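Local coordinates for protein 433aa long hypothetical phosphoribosylglycinamide formyl transferase (Pyrococcus horikoshii, PDB 2DWC) that belongs to the ATP-grasp family, pairs two subunits in its assembly and holds adenosine-5'-diphosphate in a pocket of the ATP-grasp domain, at residues I34-E37 with A38-G42; S306-P309 with G310-E313. All coordinates share one frame; numbering follows the deposited sequence.

Interaction 1: residues I34-E37 with A38-G42; sequences IAIE and AQRLG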
# COMPACT_ATOMS: atom_id res chain seq x y z
N ILE B 34 -4.83 7.48 -2.27
CA ILE B 34 -4.11 8.19 -3.35
C ILE B 34 -2.80 8.74 -2.72
O ILE B 34 -1.72 8.69 -3.31
CB ILE B 34 -4.93 9.38 -3.88
CG1 ILE B 34 -6.20 8.86 -4.58
CG2 ILE B 34 -4.08 10.23 -4.87
CD1 ILE B 34 -7.19 9.97 -4.90
N ALA B 35 -2.89 9.23 -1.48
CA ALA B 35 -1.69 9.76 -0.85
C ALA B 35 -0.65 8.67 -0.65
O ALA B 35 0.56 8.92 -0.76
CB ALA B 35 -2.06 10.42 0.53
N ILE B 36 -1.10 7.47 -0.28
CA ILE B 36 -0.16 6.36 -0.08
C ILE B 36 0.54 6.00 -1.40
O ILE B 36 1.76 5.77 -1.42
CB ILE B 36 -0.92 5.14 0.54
CG1 ILE B 36 -1.14 5.41 2.03
CG2 ILE B 36 -0.07 3.86 0.45
CD1 ILE B 36 -2.08 4.41 2.68
N GLU B 37 -0.19 5.93 -2.51
CA GLU B 37 0.56 5.63 -3.76
C GLU B 37 1.50 6.77 -4.13
O GLU B 37 2.64 6.55 -4.61
CB GLU B 37 -0.41 5.40 -4.90
CG GLU B 37 0.33 5.03 -6.22
CD GLU B 37 1.13 3.71 -6.14
OE1 GLU B 37 0.83 2.80 -5.28
OE2 GLU B 37 2.05 3.58 -6.97
N ALA B 38 1.06 7.99 -3.88
CA ALA B 38 1.95 9.14 -4.18
C ALA B 38 3.23 9.02 -3.35
O ALA B 38 4.34 9.17 -3.85
CB ALA B 38 1.23 10.46 -3.86
N GLN B 39 3.09 8.75 -2.05
CA GLN B 39 4.29 8.56 -1.22
C GLN B 39 5.15 7.44 -1.74
O GLN B 39 6.37 7.52 -1.70
CB GLN B 39 3.94 8.23 0.23
CG GLN B 39 3.32 9.47 0.93
CD GLN B 39 4.37 10.37 1.56
OE1 GLN B 39 5.55 10.35 1.22
NE2 GLN B 39 3.94 11.19 2.52
N ARG B 40 4.52 6.38 -2.21
CA ARG B 40 5.27 5.27 -2.76
C ARG B 40 6.04 5.59 -4.05
O ARG B 40 6.97 4.84 -4.40
CB ARG B 40 4.34 4.08 -2.98
CG ARG B 40 4.13 3.28 -1.69
CD ARG B 40 3.07 2.22 -1.91
NE ARG B 40 3.11 1.22 -0.82
CZ ARG B 40 2.18 0.28 -0.69
NH1 ARG B 40 1.14 0.23 -1.54
NH2 ARG B 40 2.35 -0.67 0.22
N LEU B 41 5.71 6.71 -4.69
CA LEU B 41 6.40 7.17 -5.91
C LEU B 41 7.25 8.42 -5.60
O LEU B 41 7.77 9.06 -6.50
CB LEU B 41 5.37 7.50 -6.99
CG LEU B 41 4.60 6.32 -7.56
CD1 LEU B 41 3.57 6.79 -8.56
CD2 LEU B 41 5.59 5.40 -8.26
N GLY B 42 7.39 8.77 -4.31
CA GLY B 42 8.15 9.95 -3.98
C GLY B 42 7.50 11.26 -4.42
O GLY B 42 8.21 12.25 -4.63
O HOH W 1 -0.31 2.32 -3.09
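The last turns of helix 29-40, which links strands 21-25 and 44-49 in a beta-alpha-beta unit, bring the E37 carboxylate alongside L41 and near R40 before a Schellman motif ends the helix. Three i to i+4 backbone bonds run from A38, Q39 and R40 N to I34, A35 and I36 O. G42, at positive phi, is the C-prime residue, with G42 N bonded to Q39 O and V43 N to A38 O. E37 starts with CG anti to its own N (chi1 -178°) and bends at chi2 (63°), which lays OE2 3.8 Å from L41 CG. The carboxylate and the R40 guanidinium are turned 71° apart and do not touch, E37 OE1 lying 4.5 Å from R40 NH1. A water donates to E37 OE1 at 2.5 Å and accepts from R40 NH1 at 3.0 Å, while I36 CG2 lies over one guanidinium face. The direct salt bridges go to the second subunit, E37 OE2 to its R374 and R40 NH2 to its E33. Paired with R374 of that subunit and joined by the water to R40, the E37 carboxylate is probably kept ionised; E33 there would offset the like charge of that subunit's R40, close to R40 NH2.

Interaction 2: residues S306-P309 with G310-E313; sequences SHPP and GFSE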
# COMPACT_ATOMS: atom_id res chain seq x y z
N SER B 306 -8.17 -6.71 -5.38
CA SER B 306 -8.37 -7.41 -6.67
C SER B 306 -7.45 -6.96 -7.78
O SER B 306 -7.27 -7.67 -8.75
CB SER B 306 -9.83 -7.28 -7.10
OG SER B 306 -10.14 -5.91 -7.22
N HIS B 307 -6.87 -5.76 -7.67
CA HIS B 307 -5.89 -5.34 -8.65
C HIS B 307 -4.50 -5.58 -8.08
O HIS B 307 -4.33 -5.66 -6.86
CB HIS B 307 -6.02 -3.85 -8.99
CG HIS B 307 -7.13 -3.56 -9.96
ND1 HIS B 307 -7.32 -2.32 -10.52
CD2 HIS B 307 -8.15 -4.34 -10.42
CE1 HIS B 307 -8.40 -2.33 -11.27
NE2 HIS B 307 -8.93 -3.55 -11.23
N PRO B 308 -3.47 -5.66 -8.95
CA PRO B 308 -2.10 -5.89 -8.49
C PRO B 308 -1.52 -4.66 -7.76
O PRO B 308 -2.08 -3.58 -7.82
CB PRO B 308 -1.35 -6.27 -9.77
CG PRO B 308 -2.14 -5.69 -10.89
CD PRO B 308 -3.58 -5.66 -10.43
N PRO B 309 -0.40 -4.83 -7.04
CA PRO B 309 0.19 -3.70 -6.32
C PRO B 309 0.52 -2.52 -7.23
O PRO B 309 0.98 -2.69 -8.36
CB PRO B 309 1.42 -4.31 -5.65
CG PRO B 309 1.75 -5.48 -6.49
CD PRO B 309 0.43 -6.04 -6.90
N GLY B 310 0.22 -1.32 -6.72
CA GLY B 310 0.46 -0.11 -7.50
C GLY B 310 -0.60 0.09 -8.58
O GLY B 310 -0.41 0.93 -9.46
N PHE B 311 -1.69 -0.69 -8.54
CA PHE B 311 -2.73 -0.54 -9.56
C PHE B 311 -4.18 -0.50 -9.06
O PHE B 311 -5.10 -0.75 -9.83
CB PHE B 311 -2.55 -1.64 -10.63
CG PHE B 311 -1.38 -1.38 -11.54
CD1 PHE B 311 -0.21 -2.14 -11.45
CD2 PHE B 311 -1.45 -0.34 -12.49
CE1 PHE B 311 0.88 -1.87 -12.31
CE2 PHE B 311 -0.37 -0.06 -13.34
CZ PHE B 311 0.79 -0.83 -13.25
N SER B 312 -4.39 -0.20 -7.77
CA SER B 312 -5.78 -0.03 -7.30
C SER B 312 -6.33 1.20 -8.03
O SER B 312 -5.60 1.91 -8.71
CB SER B 312 -5.80 0.32 -5.79
OG SER B 312 -5.23 1.64 -5.64
N GLU B 313 -7.63 1.46 -7.86
CA GLU B 313 -8.20 2.62 -8.54
C GLU B 313 -7.48 3.90 -8.11
O GLU B 313 -7.46 4.88 -8.86
CB GLU B 313 -9.73 2.78 -8.26
CG GLU B 313 -10.09 2.87 -6.76
CD GLU B 313 -11.51 3.42 -6.52
OE1 GLU B 313 -11.97 3.34 -5.35
OE2 GLU B 313 -12.12 3.94 -7.49
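H307 and F311 meet through a side-chain-to-backbone hydrogen bond. H307 ND1 donates to F311 O at 2.8 Å with an N-H...O angle of 152°, and the oxygen sits at the edge of the imidazole, only 5° out of its plane. With CG anti to the carbonyl carbon (chi1 -80°), the H307 ring points across the mouth of the turn, towards the carbonyl four residues on, and H307 CB lies 3.3 Å from the same F311 O. A second, weak bond is purely backbone: F311 N to P308 O, 3.0 Å, closing a type II turn whose third residue, G310, has the positive phi expected there.

Van der Waals contacts gather round F311. P308 CG comes within 4.1 Å of F311 CD1, an apolar pair in which the side chains meet at a slant, while the turn's carbonyls press on the same residue: P308 O is 3.4 Å from F311 CB and P309 O 3.4 Å from F311 CD1. The H307 and F311 rings both meet F337 at inclined angles, and A371 of the second subunit packs on F311.

After the turn the chain enters helix 313-322. S312 stands at the N-cap, where its OG makes weak bonds to F314 N and A315 N. The turn joins helix 303-306 to helix 313-322 in the ATP-grasp region: a type II beta turn with proline at its first two positions, leading into an N-capped helix.

Overall arrangement
From the N terminus, the chain first passes through interaction 1 at the C-terminal end of helix 29-40, in the preATP-grasp region, then much later through interaction 2, the turn between helices 303-306 and 313-322. Each is local and closes only a few residues, so the two follow in series, neither nesting nor crossing. In space they come together: their centres are about 13 Å apart, and E37 OE1 lies 3.7 Å from G310 CA. Helix 313-322, which interaction 2 leads into, also packs on helix 29-40 through F314, A315 and L318, tying the Rossmann-like unit to the ATP-grasp region. Both contacts touch the second subunit.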